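Local coordinates for protein exopolygalacturonase (Yersinia enterocolitica, PDB 2UVF) that probably releases galacturonic acid units from the ends of pectin-derived polygalacturonate chains by hydrolysis, as a family 28 glycoside hydrolase, at residues Q389-F394 against E419-A424; I405-G410 against I438-H443; A446-I451 against G475-V480; M495-D500 against A517-F522. All blocks are in the same frame, centred on the assembly; numbering follows the deposited sequence.

Contact 1 (Q389-F394 against E419-A424)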
loop_
_atom_site.group_PDB
_atom_site.type_symbol
_atom_site.label_atom_id
_atom_site.label_comp_id
_atom_site.label_asym_id
_atom_site.label_seq_id
_atom_site.Cartn_x
_atom_site.Cartn_y
_atom_site.Cartn_z
ATOM N N GLN A 389 11.283 3.946 5.719
ATOM C CA GLN A 389 11.103 5.299 6.241
ATOM C C GLN A 389 10.769 6.294 5.162
ATOM O O GLN A 389 11.329 6.244 4.072
ATOM C CB GLN A 389 12.324 5.745 7.057
ATOM C CG GLN A 389 12.777 4.678 8.061
ATOM C CD GLN A 389 13.440 5.239 9.289
ATOM O OE1 GLN A 389 14.057 6.307 9.254
ATOM N NE2 GLN A 389 13.320 4.514 10.392
ATOM N N ASN A 390 9.834 7.193 5.476
ATOM C CA ASN A 390 9.392 8.232 4.538
ATOM C C ASN A 390 8.842 7.628 3.228
ATOM O O ASN A 390 9.493 7.666 2.193
ATOM C CB ASN A 390 10.530 9.256 4.314
ATOM C CG ASN A 390 10.113 10.447 3.470
ATOM O OD1 ASN A 390 10.846 10.851 2.564
ATOM N ND2 ASN A 390 8.947 11.023 3.765
ATOM N N VAL A 391 7.644 7.051 3.306
ATOM C CA VAL A 391 6.977 6.418 2.155
ATOM C C VAL A 391 5.625 7.096 1.798
ATOM O O VAL A 391 4.989 7.746 2.611
ATOM C CB VAL A 391 6.829 4.856 2.307
ATOM C CG1 VAL A 391 8.147 4.209 2.816
ATOM C CG2 VAL A 391 5.667 4.470 3.226
ATOM N N MET A 392 5.208 6.955 0.554
ATOM C CA MET A 392 4.063 7.708 0.053
ATOM C C MET A 392 3.355 6.872 -0.991
ATOM O O MET A 392 4.010 6.294 -1.834
ATOM C CB MET A 392 4.569 8.982 -0.601
ATOM C CG MET A 392 3.561 10.055 -0.731
ATOM S SD MET A 392 4.228 11.308 -1.840
ATOM C CE MET A 392 5.433 12.132 -0.794
ATOM N N VAL A 393 2.031 6.769 -0.879
ATOM C CA VAL A 393 1.203 6.090 -1.861
ATOM C C VAL A 393 -0.005 6.965 -2.221
ATOM O O VAL A 393 -0.848 7.269 -1.373
ATOM C CB VAL A 393 0.717 4.716 -1.323
ATOM C CG1 VAL A 393 -0.332 4.097 -2.239
ATOM C CG2 VAL A 393 1.877 3.749 -1.142
ATOM N N PHE A 394 -0.098 7.350 -3.492
ATOM C CA PHE A 394 -1.234 8.120 -3.967
ATOM C C PHE A 394 -1.668 7.704 -5.366
ATOM O O PHE A 394 -0.876 7.134 -6.121
ATOM C CB PHE A 394 -0.957 9.631 -3.879
ATOM C CG PHE A 394 0.131 10.146 -4.808
ATOM C CD1 PHE A 394 -0.209 10.845 -5.958
ATOM C CD2 PHE A 394 1.486 10.033 -4.466
ATOM C CE1 PHE A 394 0.769 11.381 -6.795
ATOM C CE2 PHE A 394 2.487 10.562 -5.299
ATOM C CZ PHE A 394 2.126 11.228 -6.467
ATOM N N GLU A 419 15.573 -0.520 11.792
ATOM C CA GLU A 419 14.810 0.732 11.871
ATOM C C GLU A 419 13.342 0.538 12.220
ATOM O O GLU A 419 12.738 -0.456 11.833
ATOM C CB GLU A 419 14.776 1.336 10.488
ATOM C CG GLU A 419 15.801 2.360 10.133
ATOM C CD GLU A 419 15.663 2.705 8.671
ATOM O OE1 GLU A 419 16.386 3.599 8.199
ATOM O OE2 GLU A 419 14.823 2.056 7.990
ATOM N N PRO A 420 12.731 1.521 12.903
ATOM C CA PRO A 420 11.283 1.429 12.948
ATOM C C PRO A 420 10.689 1.724 11.548
ATOM O O PRO A 420 11.344 2.389 10.725
ATOM C CB PRO A 420 10.902 2.491 13.976
ATOM C CG PRO A 420 11.989 3.476 13.922
ATOM C CD PRO A 420 13.234 2.702 13.632
ATOM N N MET A 421 9.501 1.163 11.272
ATOM C CA MET A 421 8.695 1.553 10.113
ATOM C C MET A 421 8.131 2.958 10.418
ATOM O O MET A 421 7.143 3.089 11.149
ATOM C CB MET A 421 7.598 0.495 9.875
ATOM C CG MET A 421 6.629 0.715 8.700
ATOM S SD MET A 421 7.366 0.891 7.073
ATOM C CE MET A 421 7.144 2.661 6.798
ATOM N N LYS A 422 8.775 4.001 9.878
ATOM C CA LYS A 422 8.503 5.388 10.292
ATOM C C LYS A 422 8.238 6.350 9.127
ATOM O O LYS A 422 9.102 6.561 8.282
ATOM C CB LYS A 422 9.663 5.913 11.181
ATOM C CG LYS A 422 9.575 7.390 11.574
ATOM C CD LYS A 422 10.723 7.867 12.492
ATOM C CE LYS A 422 10.647 9.409 12.616
ATOM N NZ LYS A 422 11.846 10.107 13.242
ATOM N N GLY A 423 7.049 6.938 9.084
ATOM C CA GLY A 423 6.721 7.938 8.050
ATOM C C GLY A 423 6.010 7.428 6.803
ATOM O O GLY A 423 6.650 7.102 5.792
ATOM N N ALA A 424 4.678 7.378 6.856
ATOM C CA ALA A 424 3.880 6.947 5.689
ATOM C C ALA A 424 2.771 7.957 5.359
ATOM O O ALA A 424 2.088 8.443 6.233
ATOM C CB ALA A 424 3.286 5.592 5.946
#

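Contact 2 (I405-G410 against I438-H443). With ADA (alpha-D-galactopyranuronic acid), chain C; ADA (alpha-D-galactopyranuronic acid), chain B.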
loop_
_atom_site.group_PDB
_atom_site.type_symbol
_atom_site.label_atom_id
_atom_site.label_comp_id
_atom_site.label_asym_id
_atom_site.label_seq_id
_atom_site.Cartn_x
_atom_site.Cartn_y
_atom_site.Cartn_z
ATOM N N ILE A 405 -2.534 -2.007 1.794
ATOM C CA ILE A 405 -1.257 -1.456 2.214
ATOM C C ILE A 405 -0.966 -2.019 3.601
ATOM O O ILE A 405 -1.780 -1.898 4.525
ATOM C CB ILE A 405 -1.211 0.106 2.203
ATOM C CG1 ILE A 405 -1.533 0.649 0.809
ATOM C CG2 ILE A 405 0.161 0.634 2.698
ATOM C CD1 ILE A 405 -1.935 2.121 0.814
ATOM N N ASN A 406 0.179 -2.689 3.712
ATOM C CA ASN A 406 0.579 -3.287 4.967
ATOM C C ASN A 406 1.859 -2.645 5.476
ATOM O O ASN A 406 2.755 -2.339 4.692
ATOM C CB ASN A 406 0.803 -4.789 4.773
ATOM C CG ASN A 406 1.166 -5.483 6.061
ATOM O OD1 ASN A 406 2.339 -5.643 6.388
ATOM N ND2 ASN A 406 0.164 -5.875 6.810
ATOM N N PHE A 407 1.943 -2.442 6.786
ATOM C CA PHE A 407 3.192 -1.952 7.414
ATOM C C PHE A 407 3.733 -2.977 8.373
ATOM O O PHE A 407 3.008 -3.489 9.206
ATOM C CB PHE A 407 2.982 -0.623 8.130
ATOM C CG PHE A 407 2.529 0.468 7.221
ATOM C CD1 PHE A 407 3.444 1.152 6.435
ATOM C CD2 PHE A 407 1.172 0.805 7.142
ATOM C CE1 PHE A 407 3.016 2.160 5.589
ATOM C CE2 PHE A 407 0.744 1.811 6.299
ATOM C CZ PHE A 407 1.664 2.485 5.507
ATOM N N ALA A 408 5.008 -3.290 8.226
ATOM C CA ALA A 408 5.655 -4.304 9.052
ATOM C C ALA A 408 6.917 -3.717 9.702
ATOM O O ALA A 408 7.615 -2.912 9.088
ATOM C CB ALA A 408 6.022 -5.499 8.205
ATOM N N ALA A 409 7.219 -4.154 10.924
ATOM C CA ALA A 409 8.417 -3.674 11.619
ATOM C C ALA A 409 9.230 -4.762 12.358
ATOM O O ALA A 409 10.054 -4.457 13.224
ATOM C CB ALA A 409 8.063 -2.533 12.530
ATOM N N GLY A 410 9.025 -6.021 11.977
ATOM C CA GLY A 410 9.774 -7.129 12.552
ATOM C C GLY A 410 8.990 -7.790 13.667
ATOM O O GLY A 410 7.863 -7.395 13.971
ATOM N N ILE A 438 -5.700 0.090 5.274
ATOM C CA ILE A 438 -4.501 0.496 5.995
ATOM C C ILE A 438 -4.294 -0.483 7.134
ATOM O O ILE A 438 -5.123 -0.573 8.033
ATOM C CB ILE A 438 -4.604 1.967 6.499
ATOM C CG1 ILE A 438 -4.972 2.918 5.337
ATOM C CG2 ILE A 438 -3.329 2.400 7.284
ATOM C CD1 ILE A 438 -3.920 3.021 4.234
ATOM N N VAL A 439 -3.199 -1.239 7.052
ATOM C CA VAL A 439 -2.929 -2.323 7.979
ATOM C C VAL A 439 -1.586 -2.127 8.670
ATOM O O VAL A 439 -0.558 -2.067 8.004
ATOM C CB VAL A 439 -2.960 -3.703 7.276
ATOM C CG1 VAL A 439 -2.822 -4.827 8.322
ATOM C CG2 VAL A 439 -4.246 -3.846 6.483
ATOM N N THR A 440 -1.617 -2.003 10.002
ATOM C CA THR A 440 -0.415 -1.920 10.845
ATOM C C THR A 440 -0.394 -3.051 11.903
ATOM O O THR A 440 -1.147 -2.982 12.850
ATOM C CB THR A 440 -0.377 -0.575 11.660
ATOM O OG1 THR A 440 -1.396 -0.605 12.660
ATOM C CG2 THR A 440 -0.604 0.656 10.809
ATOM N N GLY A 441 0.358 -4.138 11.763
ATOM C CA GLY A 441 0.663 -4.831 10.530
ATOM C C GLY A 441 0.661 -6.287 10.964
ATOM O O GLY A 441 0.615 -7.179 10.141
ATOM N N SER A 442 0.663 -6.475 12.290
ATOM C CA SER A 442 0.929 -7.742 13.049
ATOM C C SER A 442 2.407 -7.883 13.391
ATOM O O SER A 442 2.745 -8.082 14.551
ATOM C CB SER A 442 0.381 -9.019 12.417
ATOM O OG SER A 442 1.172 -10.139 12.796
ATOM N N HIS A 443 3.266 -7.758 12.382
ATOM C CA HIS A 443 4.713 -7.571 12.599
ATOM C C HIS A 443 4.966 -6.139 13.092
ATOM O O HIS A 443 5.199 -5.243 12.290
ATOM C CB HIS A 443 5.524 -7.850 11.311
ATOM C CG HIS A 443 5.520 -9.287 10.871
ATOM N ND1 HIS A 443 6.282 -9.725 9.794
ATOM C CD2 HIS A 443 4.875 -10.388 11.370
ATOM C CE1 HIS A 443 6.095 -11.028 9.641
ATOM N NE2 HIS A 443 5.248 -11.457 10.585
HETATM C C1 ADA C . 3.044 -10.625 7.635
HETATM C C2 ADA C . 3.424 -9.143 7.436
HETATM C C3 ADA C . 3.727 -8.936 5.939
HETATM C C4 ADA C . 4.889 -9.876 5.490
HETATM C C5 ADA C . 4.506 -11.346 5.775
HETATM C C6 ADA C . 5.536 -12.458 5.434
HETATM O O2 ADA C . 2.381 -8.265 7.903
HETATM O O3 ADA C . 4.012 -7.568 5.663
HETATM O O4 ADA C . 6.116 -9.544 6.149
HETATM O O5 ADA C . 4.104 -11.521 7.168
HETATM O O6B ADA C . 5.750 -13.307 6.327
HETATM O O6A ADA C . 6.081 -12.462 4.303
HETATM C C1 ADA B . -1.378 -11.410 5.759
HETATM C C2 ADA B . -0.031 -11.462 5.009
HETATM C C3 ADA B . 0.773 -12.632 5.620
HETATM C C4 ADA B . 1.227 -12.149 7.008
HETATM C C5 ADA B . -0.056 -11.937 7.832
HETATM C C6 ADA B . 0.270 -11.378 9.236
HETATM O O1 ADA B . -2.111 -12.670 5.725
HETATM O O2 ADA B . -0.180 -11.565 3.611
HETATM O O3 ADA B . 1.854 -13.096 4.774
HETATM O O4 ADA B . 1.850 -10.850 6.848
HETATM O O5 ADA B . -1.037 -11.053 7.134
HETATM O O6B ADA B . 0.411 -10.134 9.357
HETATM O O6A ADA B . 0.371 -12.196 10.186
#

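Contact 3 (A446-I451 against G475-V480)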
loop_
_atom_site.group_PDB
_atom_site.type_symbol
_atom_site.label_atom_id
_atom_site.label_comp_id
_atom_site.label_asym_id
_atom_site.label_seq_id
_atom_site.Cartn_x
_atom_site.Cartn_y
_atom_site.Cartn_z
ATOM N N ALA A 446 9.851 -3.453 15.632
ATOM C CA ALA A 446 10.649 -2.225 15.781
ATOM C C ALA A 446 9.814 -0.936 15.888
ATOM O O ALA A 446 10.371 0.166 15.927
ATOM C CB ALA A 446 11.688 -2.101 14.654
ATOM N N TRP A 447 8.491 -1.083 15.965
ATOM C CA TRP A 447 7.534 0.041 15.966
ATOM C C TRP A 447 7.085 0.459 14.560
ATOM O O TRP A 447 7.891 0.590 13.646
ATOM C CB TRP A 447 8.045 1.261 16.769
ATOM C CG TRP A 447 7.975 1.066 18.273
ATOM C CD1 TRP A 447 9.016 0.771 19.112
ATOM C CD2 TRP A 447 6.800 1.137 19.108
ATOM N NE1 TRP A 447 8.566 0.657 20.410
ATOM C CE2 TRP A 447 7.214 0.878 20.437
ATOM C CE3 TRP A 447 5.445 1.392 18.860
ATOM C CZ2 TRP A 447 6.320 0.866 21.517
ATOM C CZ3 TRP A 447 4.555 1.385 19.933
ATOM C CH2 TRP A 447 4.998 1.124 21.245
ATOM N N ILE A 448 5.778 0.636 14.414
ATOM C CA ILE A 448 5.192 1.272 13.235
ATOM C C ILE A 448 4.668 2.633 13.671
ATOM O O ILE A 448 3.929 2.736 14.653
ATOM C CB ILE A 448 4.045 0.410 12.609
ATOM C CG1 ILE A 448 4.605 -0.929 12.097
ATOM C CG2 ILE A 448 3.322 1.195 11.487
ATOM C CD1 ILE A 448 3.629 -2.079 12.108
ATOM N N GLU A 449 5.050 3.686 12.961
ATOM C CA GLU A 449 4.772 5.015 13.481
ATOM C C GLU A 449 4.747 6.115 12.421
ATOM O O GLU A 449 5.342 5.979 11.352
ATOM C CB GLU A 449 5.808 5.359 14.559
ATOM C CG GLU A 449 7.221 5.537 14.007
ATOM C CD GLU A 449 8.306 5.496 15.080
ATOM O OE1 GLU A 449 8.007 5.165 16.255
ATOM O OE2 GLU A 449 9.459 5.793 14.721
ATOM N N ASP A 450 4.071 7.212 12.769
ATOM C CA ASP A 450 3.980 8.407 11.934
ATOM C C ASP A 450 3.309 8.085 10.605
ATOM O O ASP A 450 3.866 8.371 9.552
ATOM C CB ASP A 450 5.358 9.052 11.677
ATOM C CG ASP A 450 6.186 9.293 12.958
ATOM O OD1 ASP A 450 5.648 9.264 14.099
ATOM O OD2 ASP A 450 7.414 9.543 12.792
ATOM N N ILE A 451 2.110 7.510 10.686
ATOM C CA ILE A 451 1.326 7.056 9.533
ATOM C C ILE A 451 0.118 7.984 9.349
ATOM O O ILE A 451 -0.691 8.138 10.266
ATOM C CB ILE A 451 0.796 5.578 9.738
ATOM C CG1 ILE A 451 1.889 4.591 10.230
ATOM C CG2 ILE A 451 0.085 5.052 8.502
ATOM C CD1 ILE A 451 3.136 4.413 9.308
ATOM N N GLY A 475 6.892 -4.262 20.466
ATOM C CA GLY A 475 6.738 -3.015 19.724
ATOM C C GLY A 475 5.294 -2.538 19.732
ATOM O O GLY A 475 4.672 -2.414 20.794
ATOM N N GLY A 476 4.756 -2.289 18.543
ATOM C CA GLY A 476 3.401 -1.795 18.398
ATOM C C GLY A 476 3.326 -0.730 17.323
ATOM O O GLY A 476 4.222 -0.599 16.494
ATOM N N ALA A 477 2.232 0.015 17.330
ATOM C CA ALA A 477 2.041 1.134 16.411
ATOM C C ALA A 477 1.591 2.352 17.202
ATOM O O ALA A 477 0.834 2.251 18.177
ATOM C CB ALA A 477 1.032 0.780 15.318
ATOM N N ARG A 478 2.108 3.498 16.799
ATOM C CA ARG A 478 1.827 4.748 17.464
ATOM C C ARG A 478 1.779 5.859 16.437
ATOM O O ARG A 478 2.315 5.723 15.334
ATOM C CB ARG A 478 2.880 5.054 18.541
ATOM C CG ARG A 478 4.324 5.178 18.065
ATOM C CD ARG A 478 5.262 5.133 19.286
ATOM N NE ARG A 478 6.692 5.085 18.955
ATOM C CZ ARG A 478 7.639 4.689 19.808
ATOM N NH1 ARG A 478 7.330 4.304 21.046
ATOM N NH2 ARG A 478 8.909 4.659 19.421
ATOM N N ASN A 479 1.136 6.958 16.819
ATOM C CA ASN A 479 0.944 8.115 15.950
ATOM C C ASN A 479 0.435 7.751 14.541
ATOM O O ASN A 479 1.063 8.052 13.531
ATOM C CB ASN A 479 2.185 9.004 15.933
ATOM C CG ASN A 479 1.938 10.309 15.222
ATOM O OD1 ASN A 479 0.812 10.825 15.227
ATOM N ND2 ASN A 479 2.972 10.840 14.571
ATOM N N VAL A 480 -0.719 7.088 14.519
ATOM C CA VAL A 480 -1.400 6.669 13.291
ATOM C C VAL A 480 -2.686 7.501 13.170
ATOM O O VAL A 480 -3.500 7.518 14.096
ATOM C CB VAL A 480 -1.718 5.132 13.321
ATOM C CG1 VAL A 480 -2.733 4.753 12.261
ATOM C CG2 VAL A 480 -0.441 4.285 13.169
HETATM O O HOH W 1 10.955 5.429 17.098
#

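Contact 4 (M495-D500 against A517-F522)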
loop_
_atom_site.group_PDB
_atom_site.type_symbol
_atom_site.label_atom_id
_atom_site.label_comp_id
_atom_site.label_asym_id
_atom_site.label_seq_id
_atom_site.Cartn_x
_atom_site.Cartn_y
_atom_site.Cartn_z
ATOM N N MET A 495 -12.897 -0.194 11.981
ATOM C CA MET A 495 -11.579 -0.161 12.593
ATOM C C MET A 495 -11.424 -1.341 13.546
ATOM O O MET A 495 -12.352 -1.687 14.276
ATOM C CB MET A 495 -11.325 1.171 13.311
ATOM C CG MET A 495 -9.956 1.279 13.963
ATOM S SD MET A 495 -9.577 2.909 14.617
ATOM C CE MET A 495 -10.580 2.942 16.112
ATOM N N VAL A 496 -10.256 -1.971 13.502
ATOM C CA VAL A 496 -9.880 -2.993 14.491
ATOM C C VAL A 496 -8.488 -2.711 15.052
ATOM O O VAL A 496 -7.594 -2.240 14.350
ATOM C CB VAL A 496 -9.942 -4.442 13.939
ATOM C CG1 VAL A 496 -9.913 -5.449 15.080
ATOM C CG2 VAL A 496 -11.187 -4.652 13.131
ATOM N N MET A 497 -8.349 -2.958 16.348
ATOM C CA MET A 497 -7.099 -2.863 17.074
ATOM C C MET A 497 -7.094 -4.063 18.019
ATOM O O MET A 497 -7.664 -3.996 19.108
ATOM C CB MET A 497 -7.047 -1.576 17.887
ATOM C CG MET A 497 -7.275 -0.293 17.108
ATOM S SD MET A 497 -7.024 1.154 18.161
ATOM C CE MET A 497 -5.279 1.074 18.494
ATOM N N THR A 498 -6.503 -5.174 17.589
ATOM C CA THR A 498 -6.403 -6.357 18.445
ATOM C C THR A 498 -4.986 -6.545 18.951
ATOM O O THR A 498 -4.023 -6.263 18.233
ATOM C CB THR A 498 -6.902 -7.646 17.768
ATOM O OG1 THR A 498 -6.570 -7.630 16.373
ATOM C CG2 THR A 498 -8.400 -7.769 17.915
ATOM N N LEU A 499 -4.884 -6.993 20.205
ATOM C CA LEU A 499 -3.609 -7.252 20.889
ATOM C C LEU A 499 -3.748 -8.570 21.643
ATOM O O LEU A 499 -4.410 -8.639 22.689
ATOM C CB LEU A 499 -3.277 -6.119 21.863
ATOM C CG LEU A 499 -1.840 -5.620 22.041
ATOM C CD1 LEU A 499 -1.831 -4.433 22.997
ATOM C CD2 LEU A 499 -0.882 -6.709 22.518
ATOM N N ASP A 500 -3.130 -9.619 21.110
ATOM C CA ASP A 500 -3.330 -10.962 21.647
ATOM C C ASP A 500 -2.114 -11.486 22.477
ATOM O O ASP A 500 -1.175 -12.068 21.918
ATOM C CB ASP A 500 -3.751 -11.937 20.513
ATOM C CG ASP A 500 -4.814 -11.336 19.547
ATOM O OD1 ASP A 500 -4.743 -10.129 19.226
ATOM O OD2 ASP A 500 -5.716 -12.079 19.084
ATOM N N ALA A 517 3.731 -5.774 23.290
ATOM C CA ALA A 517 3.180 -4.955 22.211
ATOM C C ALA A 517 2.032 -4.088 22.699
ATOM O O ALA A 517 1.309 -4.460 23.633
ATOM C CB ALA A 517 2.731 -5.832 21.036
ATOM N N GLN A 518 1.871 -2.937 22.048
ATOM C CA GLN A 518 0.866 -1.943 22.427
ATOM C C GLN A 518 0.541 -0.984 21.283
ATOM O O GLN A 518 1.411 -0.608 20.495
ATOM C CB GLN A 518 1.318 -1.163 23.672
ATOM C CG GLN A 518 2.686 -0.478 23.527
ATOM C CD GLN A 518 3.393 -0.217 24.864
ATOM O OE1 GLN A 518 2.883 0.511 25.721
ATOM N NE2 GLN A 518 4.581 -0.796 25.030
ATOM N N PHE A 519 -0.728 -0.598 21.208
ATOM C CA PHE A 519 -1.183 0.436 20.292
ATOM C C PHE A 519 -1.626 1.657 21.087
ATOM O O PHE A 519 -2.391 1.546 22.043
ATOM C CB PHE A 519 -2.326 -0.078 19.416
ATOM C CG PHE A 519 -1.948 -1.241 18.539
ATOM C CD1 PHE A 519 -1.062 -1.071 17.472
ATOM C CD2 PHE A 519 -2.487 -2.507 18.772
ATOM C CE1 PHE A 519 -0.704 -2.141 16.660
ATOM C CE2 PHE A 519 -2.150 -3.579 17.963
ATOM C CZ PHE A 519 -1.253 -3.399 16.904
ATOM N N TYR A 520 -1.102 2.817 20.711
ATOM C CA TYR A 520 -1.492 4.069 21.343
ATOM C C TYR A 520 -1.343 5.274 20.406
ATOM O O TYR A 520 -0.558 5.248 19.445
ATOM C CB TYR A 520 -0.774 4.275 22.695
ATOM C CG TYR A 520 0.701 4.570 22.622
ATOM C CD1 TYR A 520 1.160 5.874 22.453
ATOM C CD2 TYR A 520 1.647 3.542 22.747
ATOM C CE1 TYR A 520 2.527 6.151 22.378
ATOM C CE2 TYR A 520 3.016 3.810 22.679
ATOM C CZ TYR A 520 3.444 5.113 22.497
ATOM O OH TYR A 520 4.795 5.386 22.420
ATOM N N ASP A 521 -2.102 6.330 20.698
ATOM C CA ASP A 521 -2.057 7.556 19.913
ATOM C C ASP A 521 -2.568 7.271 18.483
ATOM O O ASP A 521 -1.839 7.388 17.497
ATOM C CB ASP A 521 -0.647 8.176 19.957
ATOM C CG ASP A 521 -0.575 9.540 19.306
ATOM O OD1 ASP A 521 -1.617 10.232 19.232
ATOM O OD2 ASP A 521 0.539 9.914 18.855
ATOM N N PHE A 522 -3.831 6.853 18.418
ATOM C CA PHE A 522 -4.558 6.621 17.171
ATOM C C PHE A 522 -5.667 7.644 17.083
ATOM O O PHE A 522 -6.397 7.879 18.045
ATOM C CB PHE A 522 -5.182 5.219 17.133
ATOM C CG PHE A 522 -4.280 4.148 16.564
ATOM C CD1 PHE A 522 -2.975 3.976 17.030
ATOM C CD2 PHE A 522 -4.753 3.285 15.567
ATOM C CE1 PHE A 522 -2.157 2.981 16.502
ATOM C CE2 PHE A 522 -3.929 2.278 15.039
ATOM C CZ PHE A 522 -2.642 2.131 15.507
#

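Contact 1 (Q389-F394 against E419-A424)
Gln389 lays its side-chain amide on the carboxylate of Glu419, the two flat groups stacked with planes 13° apart and their CD atoms, Gln389 CD and Glu419 CD, 3.4 Å from each other. The glutamine reaches this position with CG anti to the carbonyl carbon (chi1 -47°) and the chain extended beyond it. The carboxylate has a polar partner of its own, OE1 being hydrogen-bonded to His363.

Three hydrogen bonds join the segments. One comes from the same amide: Gln389 NE2 donates to Pro420 O at 2.9 Å, with the acceptor near the amide plane, so the stack and this bond together fix the rotation of the group. The other two are backbone bonds, Asn390 N to Lys422 O (3.0 Å) and Val391 N to Gly423 O (2.7 Å). Two consecutive N-H groups thus serve two consecutive carbonyls, where a regular parallel pair would use every second one. This goes with a corner of the right-handed parallel beta-helix, the fold of this family: Asn390 has a positive phi of 58° and Gly423, its neighbour on the next coil, also has a positive phi, so both chains bend together. The Lys422 carbonyl is further approached by Gln389 CA at 3.1 Å in a CA-H...O contact.

Apolar contacts lie on the interior face. Val391 CG2 packs on Ala424 CB at 3.8 Å and more loosely on Met421 CE at 4.3 Å. Phe385 of strand 383-386 touches both Val391 and Met421 there, while Ala424 is followed on the next coil by Ile451.

Contact 2 (I405-G410 against I438-H443)
Phe407 meets Ile438 with its ring edge: Ile438 CG2 lies near the plane of the ring, 4.2 Å from Phe407 CE2, and Thr440 CG2 comes in obliquely near Phe407 CD2. The imidazole of His443 lies against the ligand: C1 of the chain C galacturonic acid is over one face, offset toward the rim, and ND1 is hydrogen-bonded to Tyr233. Phe407 sits in a parallel strand pair of the beta-helix and His443 just past the partner strand, with Phe407 turned into the interior and Asn406 turned out to the substrate cleft.

The pair is regular at first. Val439 N donates to Ile405 O at 3.0 Å and Phe407 N to Val439 O at 2.8 Å, while the isoleucines run side by side and meet through their CD1 atoms. The register then slips. The peptide between Thr440 and Gly441 is cis; Gly441 stays against Phe407, Ser442 leaves the partner segment, and the pairing resumes where Ala409 N donates to His443 O at 2.7 Å. Gly441, having no side chain, can bring its CA to within 3.0 Å of Phe407 O in a nearly straight CA-H...O contact. Gly441 O comes close to both sugars, and Ser442 CB lies beside the carboxylate of the chain B unit.

Asn406 reaches the sugar from the strand itself. Its CG is anti to the backbone N (chi1 -178°), which sends the amide across Val439; ND2 makes a weak hydrogen bond to Asp403. Arg240, His355 and Asp402 also bind the digalacturonic acid. Asn406 OD1 accepts a hydrogen bond from O3 of the chain C sugar at 2.7 Å.

Contact 3 (A446-I451 against G475-V480)
A cation-pi stack between two neighbouring coils of the parallel beta-helix joins Trp447 to Arg478. The guanidinium lies flat on the indole, planes 11° apart, with Arg478 CZ 3.8 Å from the centroid of the Trp447 five-membered ring. Gly475 and Gly476 cover the opposite indole face, where Gly475 CA makes a CH-pi contact, so the ring is sandwiched between a charged group and bare backbone.

The guanidinium is gripped at its edge too. In a salt bridge, Glu449 OE1 takes Arg478 NE at 3.0 Å, nearly coplanar with it, plus a weak bond from NH2; a water links Glu449 OE2 to that same NH2, and Tyr520 OH is hydrogen-bonded to NH1. Glu449 and Arg478 both place CG between backbone N and carbonyl carbon (chi1 68° and 60°), which sends them outward side by side.

Beneath them runs the parallel pairing of the coils: Ile448 N donates to Gly476 O, and Arg478 N to Ile448 O, both at 2.9 Å. At the following corner, Asp450 and Asn479 share positive phi values. Asn479 ND2 donates a hydrogen bond to Asp450 OD1 at 3.1 Å from above the carboxylate plane, and Ile451 N bonds to Asn479 O. On the interior face, Ile451 CG1 rests against Val480 CG2 at 3.8 Å.

Contact 4 (M495-D500 against A517-F522)
Ala517 opens its segment by receiving the branched end of Leu499: CD2 of the leucine packs on Ala517 CB at 4.0 Å, and Leu499 CD1 comes up against the carbonyl, 3.2 Å from Ala517 O. This is a contact across the interior of the parallel beta-helix. Strands 495-500 and 518-522 lie on different walls, their axes approaching to 7.9 Å with N-to-C directions 143° apart, and side chains fill the gap between them without backbone pairing.

At Gln518 the touching atom is CA, against which Leu499 CD1 rests at 3.7 Å; the glutamine's CB points away from the leucine's strand.

Phe519 comes next and turns inward. Its ring presents an edge to the opposing strand, with Thr498 O in the ring plane 3.3 Å from Phe519 CE2, so a backbone carbonyl faces the slightly positive rim of the aromatic group. Nearer the base of the same side chain, Met497 slides past the phenylalanine in the opposite direction, and the fit is tight, Met497 CE lying 3.3 Å from Phe519 CB. Ala477, on the coil before, touches both this ring and that of Phe522.

Phe522 ends the row after Asp521, whose positive phi of 65° resembles that of Asn479 on the coil before. Its ring has Tyr520 O at one edge and the methionine above one face. Met497 is extended as far as SD and then bends at chi3 (67°), which swings the methyl over the ring, while the sulfur sits obliquely in a Met-aromatic contact. Met497 CE makes a CH-pi contact 3.7 Å from the centroid of the Phe522 ring, over its centre.

Overall arrangement
Contacts 1, 2 and 3 lie close together, with centres 9 to 11 Å apart; the centre of contact 4 is 10 Å from that of contact 3, 12 Å from contact 2 and 19 Å from contact 1. Strand 448-459 continues the pairing of contact 1 into contact 3, Met421 O lying 2.8 Å from Glu449 N. Strand 518-532 pairs next with 476-490, Gly475 O being 3.1 Å from Gln518 N, and supplies one wall of contact 4. Phe407 CE1 of contact 2 meets Ala424 CB of contact 1 at 3.5 Å inside the helix. Contact 2 alone touches the digalacturonic acid; the side chains of Ile448, Met421 and Thr498 are about 8, 9 and 10 Å from a bound galacturonic acid.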